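Local structure of polyketide biosynthesis 3-hydroxy-3-methylglutaryl-ACP synthase PksG (Bacillus subtilis, 4YXT) at residues A[111-123]-A[324-336]. The protein catalyses the aldol condensation of an acetyl group carried on an acyl-carrier protein with a beta-ketothioester polyketide intermediate during synthesis of the antibiotic bacillaene. The protein carries 1 engineered substitution. Residues are numbered along the deposited sequence; the frame is centred on the assembly and turned at random.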
ATOM      1  N   LYS A 111      -0.037  -1.035  -3.250  1.00 20.92           N
ATOM      2  CA  LYS A 111      -0.820  -1.349  -4.458  1.00 24.97           C
ATOM      3  C   LYS A 111      -0.680  -0.164  -5.408  1.00 23.67           C
ATOM      4  O   LYS A 111      -0.917   0.995  -5.033  1.00 19.04           O
ATOM      5  CB  LYS A 111      -2.299  -1.555  -4.116  1.00 25.00           C
ATOM      6  CG  LYS A 111      -3.162  -2.047  -5.286  1.00 30.46           C
ATOM      7  CD  LYS A 111      -4.657  -1.642  -5.199  1.00 31.33           C
ATOM      8  CE  LYS A 111      -5.362  -2.459  -4.116  1.00 33.63           C
ATOM      9  NZ  LYS A 111      -6.744  -1.998  -3.774  1.00 33.83           N
ATOM     10  N   GLN A 112      -0.242  -0.459  -6.626  1.00 25.21           N
ATOM     11  CA  GLN A 112      -0.398   0.467  -7.751  1.00 24.01           C
ATOM     12  C   GLN A 112       0.040  -0.237  -9.016  1.00 20.22           C
ATOM     13  O   GLN A 112       0.921   0.201  -9.713  1.00 20.41           O
ATOM     14  CB  GLN A 112       0.354   1.795  -7.527  1.00 25.77           C
ATOM     15  CG  GLN A 112       0.207   2.842  -8.630  1.00 27.51           C
ATOM     16  CD  GLN A 112      -1.039   2.701  -9.483  1.00 31.02           C
ATOM     17  OE1 GLN A 112      -0.964   2.552 -10.699  1.00 38.97           O
ATOM     18  NE2 GLN A 112      -2.179   2.769  -8.862  1.00 32.41           N
ATOM     19  N   ALA A 113      -0.643  -1.327  -9.299  1.00 20.76           N
ATOM     20  CA  ALA A 113      -0.330  -2.213 -10.419  1.00 20.66           C
ATOM     21  C   ALA A 113       1.150  -2.451 -10.428  1.00 17.35           C
ATOM     22  O   ALA A 113       1.701  -2.675  -9.368  1.00 16.14           O
ATOM     23  CB  ALA A 113      -0.865  -1.658 -11.753  1.00 20.79           C
ATOM     24  N   CYS A 114       1.803  -2.364 -11.578  1.00 15.54           N
ATOM     25  CA  CYS A 114       3.153  -2.850 -11.694  1.00 16.63           C
ATOM     26  C   CYS A 114       4.195  -1.888 -11.035  1.00 15.46           C
ATOM     27  O   CYS A 114       5.362  -2.252 -10.875  1.00 17.69           O
ATOM     28  CB  CYS A 114       3.486  -3.018 -13.184  1.00 19.54           C
ATOM     29  SG  CYS A 114       2.125  -3.757 -14.192  1.00 24.67           S
ATOM     30  N   TYR A 115       3.764  -0.723 -10.610  1.00 13.87           N
ATOM     31  CA  TYR A 115       4.646   0.297  -9.934  1.00 15.95           C
ATOM     32  C   TYR A 115       4.804  -0.011  -8.432  1.00 15.67           C
ATOM     33  O   TYR A 115       5.680   0.529  -7.730  1.00 16.05           O
ATOM     34  CB  TYR A 115       4.002   1.713 -10.151  1.00 16.27           C
ATOM     35  CG  TYR A 115       4.704   2.817  -9.483  1.00 16.29           C
ATOM     36  CD1 TYR A 115       5.932   3.244  -9.943  1.00 18.34           C
ATOM     37  CD2 TYR A 115       4.185   3.405  -8.351  1.00 16.31           C
ATOM     38  CE1 TYR A 115       6.623   4.252  -9.285  1.00 17.63           C
ATOM     39  CE2 TYR A 115       4.854   4.423  -7.702  1.00 16.66           C
ATOM     40  CZ  TYR A 115       6.068   4.827  -8.157  1.00 17.86           C
ATOM     41  OH  TYR A 115       6.749   5.849  -7.497  1.00 20.70           O
ATOM     42  N   SER A 116       3.988  -0.935  -7.955  1.00 15.08           N
ATOM     43  CA  SER A 116       3.963  -1.256  -6.554  1.00 17.28           C
ATOM     44  C   SER A 116       5.364  -1.530  -5.986  1.00 16.53           C
ATOM     45  O   SER A 116       5.682  -1.091  -4.920  1.00 16.57           O
ATOM     46  CB  SER A 116       3.049  -2.449  -6.319  1.00 18.18           C
ATOM     47  OG  SER A 116       3.716  -3.601  -6.816  1.00 23.14           O
ATOM     48  N   GLY A 117       6.184  -2.243  -6.747  1.00 17.24           N
ATOM     49  CA  GLY A 117       7.444  -2.681  -6.335  1.00 17.91           C
ATOM     50  C   GLY A 117       8.309  -1.471  -6.018  1.00 18.34           C
ATOM     51  O   GLY A 117       8.846  -1.376  -4.929  1.00 17.46           O
ATOM     52  N   THR A 118       8.403  -0.556  -6.970  1.00 17.61           N
ATOM     53  CA  THR A 118       9.137   0.690  -6.803  1.00 17.97           C
ATOM     54  C   THR A 118       8.657   1.606  -5.673  1.00 17.93           C
ATOM     55  O   THR A 118       9.474   2.304  -4.988  1.00 18.84           O
ATOM     56  CB  THR A 118       9.077   1.440  -8.151  1.00 18.18           C
ATOM     57  OG1 THR A 118       9.904   0.740  -9.083  1.00 21.17           O
ATOM     58  CG2 THR A 118       9.540   2.858  -8.024  1.00 17.46           C
ATOM     59  N   ALA A 119       7.349   1.701  -5.541  1.00 17.21           N
ATOM     60  CA  ALA A 119       6.705   2.456  -4.477  1.00 16.54           C
ATOM     61  C   ALA A 119       7.254   1.863  -3.178  1.00 16.41           C
ATOM     62  O   ALA A 119       7.844   2.557  -2.378  1.00 20.25           O
ATOM     63  CB  ALA A 119       5.175   2.335  -4.552  1.00 16.22           C
ATOM     64  N   GLY A 120       7.158   0.566  -3.027  1.00 16.74           N
ATOM     65  CA  GLY A 120       7.717  -0.121  -1.847  1.00 16.76           C
ATOM     66  C   GLY A 120       9.168   0.257  -1.535  1.00 16.66           C
ATOM     67  O   GLY A 120       9.517   0.684  -0.421  1.00 15.25           O
ATOM     68  N   PHE A 121      10.011   0.094  -2.553  1.00 17.78           N
ATOM     69  CA  PHE A 121      11.445   0.269  -2.424  1.00 19.40           C
ATOM     70  C   PHE A 121      11.785   1.713  -2.159  1.00 19.02           C
ATOM     71  O   PHE A 121      12.659   1.987  -1.348  1.00 21.64           O
ATOM     72  CB  PHE A 121      12.118  -0.258  -3.706  1.00 21.31           C
ATOM     73  CG  PHE A 121      13.562   0.099  -3.848  1.00 22.62           C
ATOM     74  CD1 PHE A 121      14.518  -0.522  -3.072  1.00 23.66           C
ATOM     75  CD2 PHE A 121      13.964   1.027  -4.778  1.00 25.94           C
ATOM     76  CE1 PHE A 121      15.854  -0.193  -3.201  1.00 25.34           C
ATOM     77  CE2 PHE A 121      15.311   1.362  -4.926  1.00 25.36           C
ATOM     78  CZ  PHE A 121      16.251   0.734  -4.147  1.00 24.50           C
ATOM     79  N   GLN A 122      11.124   2.650  -2.820  1.00 18.36           N
ATOM     80  CA  GLN A 122      11.357   4.064  -2.501  1.00 19.84           C
ATOM     81  C   GLN A 122      11.004   4.413  -1.067  1.00 20.81           C
ATOM     82  O   GLN A 122      11.717   5.221  -0.403  1.00 23.88           O
ATOM     83  CB  GLN A 122      10.647   5.014  -3.443  1.00 18.61           C
ATOM     84  CG  GLN A 122      11.239   5.036  -4.800  1.00 19.64           C
ATOM     85  CD  GLN A 122      12.739   5.299  -4.847  1.00 24.92           C
ATOM     86  OE1 GLN A 122      13.343   5.855  -3.905  1.00 24.22           O
ATOM     87  NE2 GLN A 122      13.349   4.920  -5.978  1.00 28.15           N
ATOM     88  N   MET A 123       9.955   3.812  -0.565  1.00 17.88           N
ATOM     89  CA  MET A 123       9.541   4.144   0.756  1.00 19.36           C
ATOM     90  C   MET A 123      10.558   3.511   1.709  1.00 16.53           C
ATOM     91  O   MET A 123      10.871   4.116   2.694  1.00 16.99           O
ATOM     92  CB  MET A 123       8.126   3.657   1.066  1.00 20.79           C
ATOM     93  CG  MET A 123       7.040   4.303   0.236  1.00 23.50           C
ATOM     94  SD  MET A 123       6.825   6.103   0.376  1.00 29.95           S
ATOM     95  CE  MET A 123       7.548   6.631  -1.178  1.00 24.86           C
ATOM     96  N   PHE A 324      13.646   2.214 -15.011  1.00 20.22           N
ATOM     97  CA  PHE A 324      12.363   2.780 -15.364  1.00 19.15           C
ATOM     98  C   PHE A 324      11.287   1.878 -14.900  1.00 17.82           C
ATOM     99  O   PHE A 324      11.215   0.787 -15.359  1.00 17.97           O
ATOM    100  CB  PHE A 324      12.214   2.934 -16.874  1.00 18.90           C
ATOM    101  CG  PHE A 324      10.842   3.341 -17.293  1.00 19.59           C
ATOM    102  CD1 PHE A 324      10.327   4.581 -16.908  1.00 20.09           C
ATOM    103  CD2 PHE A 324      10.064   2.503 -18.047  1.00 19.65           C
ATOM    104  CE1 PHE A 324       9.047   4.975 -17.271  1.00 21.69           C
ATOM    105  CE2 PHE A 324       8.781   2.876 -18.424  1.00 21.97           C
ATOM    106  CZ  PHE A 324       8.260   4.112 -18.027  1.00 21.99           C
ATOM    107  N   SER A 325      10.397   2.380 -14.062  1.00 18.41           N
ATOM    108  CA  SER A 325       9.217   1.648 -13.579  1.00 17.00           C
ATOM    109  C   SER A 325       7.907   2.194 -14.135  1.00 16.97           C
ATOM    110  O   SER A 325       7.702   3.427 -14.253  1.00 16.88           O
ATOM    111  CB  SER A 325       9.207   1.762 -12.033  1.00 18.26           C
ATOM    112  OG  SER A 325       7.990   1.382 -11.426  1.00 18.77           O
ATOM    113  N   TYR A 326       6.984   1.277 -14.442  1.00 18.92           N
ATOM    114  CA  TYR A 326       5.678   1.656 -14.931  1.00 20.06           C
ATOM    115  C   TYR A 326       4.644   0.773 -14.310  1.00 19.41           C
ATOM    116  O   TYR A 326       4.783  -0.422 -14.275  1.00 20.18           O
ATOM    117  CB  TYR A 326       5.557   1.477 -16.444  1.00 19.01           C
ATOM    118  CG  TYR A 326       4.149   1.845 -16.947  1.00 18.84           C
ATOM    119  CD1 TYR A 326       3.210   0.882 -17.250  1.00 18.26           C
ATOM    120  CD2 TYR A 326       3.772   3.196 -17.093  1.00 19.52           C
ATOM    121  CE1 TYR A 326       1.931   1.239 -17.680  1.00 19.02           C
ATOM    122  CE2 TYR A 326       2.499   3.549 -17.511  1.00 19.65           C
ATOM    123  CZ  TYR A 326       1.588   2.562 -17.804  1.00 19.39           C
ATOM    124  OH  TYR A 326       0.330   2.945 -18.167  1.00 19.52           O
ATOM    125  N   GLY A 327       3.554   1.361 -13.913  1.00 20.01           N
ATOM    126  CA  GLY A 327       2.391   0.580 -13.642  1.00 20.03           C
ATOM    127  C   GLY A 327       1.204   1.228 -14.281  1.00 20.34           C
ATOM    128  O   GLY A 327       1.102   2.454 -14.331  1.00 20.75           O
ATOM    129  N   SER A 328       0.282   0.388 -14.731  1.00 19.84           N
ATOM    130  CA  SER A 328      -0.978   0.814 -15.239  1.00 20.15           C
ATOM    131  C   SER A 328      -1.745   1.629 -14.291  1.00 17.90           C
ATOM    132  O   SER A 328      -1.720   1.357 -13.106  1.00 17.76           O
ATOM    133  CB  SER A 328      -1.844  -0.418 -15.539  1.00 23.29           C
ATOM    134  OG  SER A 328      -1.348  -1.039 -16.676  1.00 26.05           O
ATOM    135  N   GLY A 329      -2.515   2.582 -14.805  1.00 17.11           N
ATOM    136  CA  GLY A 329      -3.501   3.209 -13.952  1.00 18.86           C
ATOM    137  C   GLY A 329      -3.532   4.714 -13.815  1.00 22.01           C
ATOM    138  O   GLY A 329      -4.644   5.250 -13.760  1.00 24.06           O
ATOM    139  N   CYS A 330      -2.379   5.424 -13.734  1.00 19.03           N
ATOM    140  CA  CYS A 330      -1.037   4.899 -13.907  1.00 19.56           C
ATOM    141  C   CYS A 330      -0.051   5.738 -13.075  1.00 18.79           C
ATOM    142  O   CYS A 330      -0.376   6.847 -12.687  1.00 18.18           O
ATOM    143  CB  CYS A 330      -0.587   5.008 -15.349  1.00 22.10           C
ATOM    144  SG  CYS A 330       0.208   6.594 -15.821  1.00 24.96           S
ATOM    145  N   CYS A 331       1.099   5.172 -12.764  1.00 17.96           N
ATOM    146  CA  CYS A 331       2.217   5.921 -12.131  1.00 19.59           C
ATOM    147  C   CYS A 331       3.527   5.338 -12.648  1.00 19.60           C
ATOM    148  O   CYS A 331       3.555   4.155 -13.069  1.00 23.07           O
ATOM    149  CB  CYS A 331       2.182   5.898 -10.553  1.00 18.27           C
ATOM    150  SG  CYS A 331       3.227   7.205  -9.811  1.00 20.20           S
ATOM    151  N   SER A 332       4.595   6.139 -12.597  1.00 18.52           N
ATOM    152  CA  SER A 332       5.865   5.716 -13.119  1.00 18.89           C
ATOM    153  C   SER A 332       7.031   6.477 -12.477  1.00 19.93           C
ATOM    154  O   SER A 332       6.837   7.491 -11.825  1.00 20.36           O
ATOM    155  CB  SER A 332       5.902   5.861 -14.654  1.00 19.02           C
ATOM    156  OG  SER A 332       5.783   7.194 -15.115  1.00 19.89           O
ATOM    157  N   GLU A 333       8.244   5.948 -12.634  1.00 19.39           N
ATOM    158  CA  GLU A 333       9.414   6.546 -12.040  1.00 19.18           C
ATOM    159  C   GLU A 333      10.711   6.077 -12.729  1.00 20.42           C
ATOM    160  O   GLU A 333      10.858   4.901 -13.030  1.00 20.86           O
ATOM    161  CB  GLU A 333       9.523   6.244 -10.548  1.00 18.92           C
ATOM    162  CG  GLU A 333      10.663   7.023  -9.802  1.00 19.68           C
ATOM    163  CD  GLU A 333      10.495   7.059  -8.247  1.00 22.15           C
ATOM    164  OE1 GLU A 333      11.433   7.466  -7.521  1.00 24.81           O
ATOM    165  OE2 GLU A 333       9.417   6.695  -7.705  1.00 23.29           O
ATOM    166  N   PHE A 334      11.651   7.017 -12.901  1.00 19.82           N
ATOM    167  CA  PHE A 334      12.963   6.713 -13.367  1.00 19.77           C
ATOM    168  C   PHE A 334      13.917   7.081 -12.280  1.00 19.69           C
ATOM    169  O   PHE A 334      13.892   8.187 -11.796  1.00 20.09           O
ATOM    170  CB  PHE A 334      13.289   7.489 -14.644  1.00 19.33           C
ATOM    171  CG  PHE A 334      14.624   7.166 -15.199  1.00 20.15           C
ATOM    172  CD1 PHE A 334      15.743   7.908 -14.831  1.00 19.54           C
ATOM    173  CD2 PHE A 334      14.781   6.111 -16.082  1.00 20.47           C
ATOM    174  CE1 PHE A 334      16.980   7.585 -15.333  1.00 22.33           C
ATOM    175  CE2 PHE A 334      16.028   5.788 -16.606  1.00 20.64           C
ATOM    176  CZ  PHE A 334      17.130   6.504 -16.222  1.00 21.94           C
ATOM    177  N   TYR A 335      14.815   6.177 -11.955  1.00 19.78           N
ATOM    178  CA  TYR A 335      15.810   6.447 -10.965  1.00 20.19           C
ATOM    179  C   TYR A 335      17.046   5.612 -11.246  1.00 21.77           C
ATOM    180  O   TYR A 335      17.041   4.763 -12.122  1.00 21.80           O
ATOM    181  CB  TYR A 335      15.262   6.075  -9.578  1.00 21.07           C
ATOM    182  CG  TYR A 335      14.647   4.700  -9.431  1.00 21.01           C
ATOM    183  CD1 TYR A 335      13.461   4.369 -10.041  1.00 21.31           C
ATOM    184  CD2 TYR A 335      15.260   3.730  -8.633  1.00 23.48           C
ATOM    185  CE1 TYR A 335      12.882   3.125  -9.862  1.00 22.12           C
ATOM    186  CE2 TYR A 335      14.700   2.487  -8.456  1.00 24.34           C
ATOM    187  CZ  TYR A 335      13.513   2.191  -9.066  1.00 23.59           C
ATOM    188  OH  TYR A 335      12.964   0.963  -8.845  1.00 30.29           O
ATOM    189  N   SER A 336      18.103   5.859 -10.484  1.00 23.21           N
ATOM    190  CA  SER A 336      19.398   5.318 -10.793  1.00 24.45           C
ATOM    191  C   SER A 336      20.097   4.902  -9.536  1.00 23.56           C
ATOM    192  O   SER A 336      19.710   5.316  -8.433  1.00 24.68           O
ATOM    193  CB  SER A 336      20.253   6.352 -11.522  1.00 24.46           C
ATOM    194  OG  SER A 336      20.516   7.430 -10.675  1.00 25.12           O
TER
HETATM  195  O   HOH W   1       7.254  -1.034 -12.912  1.00 27.65           O
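Helix 116-123 lies across the hairpin of strands 324-327 and 331-336, its axis 9.1 Å from that of strand 331-336 at 55°, and near the N-terminal end of the helix the backbones draw in until Cys114 CA is 4.0 Å from Gly327 CA. Gly327, having no side chain, brings its CA to 3.6 Å from both Cys114 N and Tyr115 N.

Tyr115 lies at the middle of the contact. With CG anti to the backbone N (chi1 177°), its ring extends over the hairpin: Cys331 SG sits above one face, 4.1 Å from the centroid, while Ala119 N lies over the opposite face. The hydroxyl OH donates to Glu333 OE2 at 2.8 Å, nearly along the C-O axis of the acceptor; OE2 lies in the ring plane at its edge, the carboxylate itself turned from the ring. The other oxygen of Glu333, OE1, forms a salt bridge with Arg106 of the second subunit, so one buried carboxylate joins Tyr115 and the second subunit to strand 331-336.

One turn on, Thr118 OG1 and Tyr335 OH share a hydrogen bond of 3.1 Å. The Tyr335 ring carries Gln122 NE2 over one face, the amide standing almost upright on it (planes 86° apart), and Phe121 CE2 touches Tyr335 CE2. Nearer the loop, a water accepts from Tyr326 N and lies within hydrogen-bonding distance of Cys114 O and Ser325 OG.

This is the thiolase-fold core of HMG-CoA synthases: a cysteine at the N-terminal end of a buried helix, here Cys114, by similarity the acyl-thioester nucleophile, with His250 beside it.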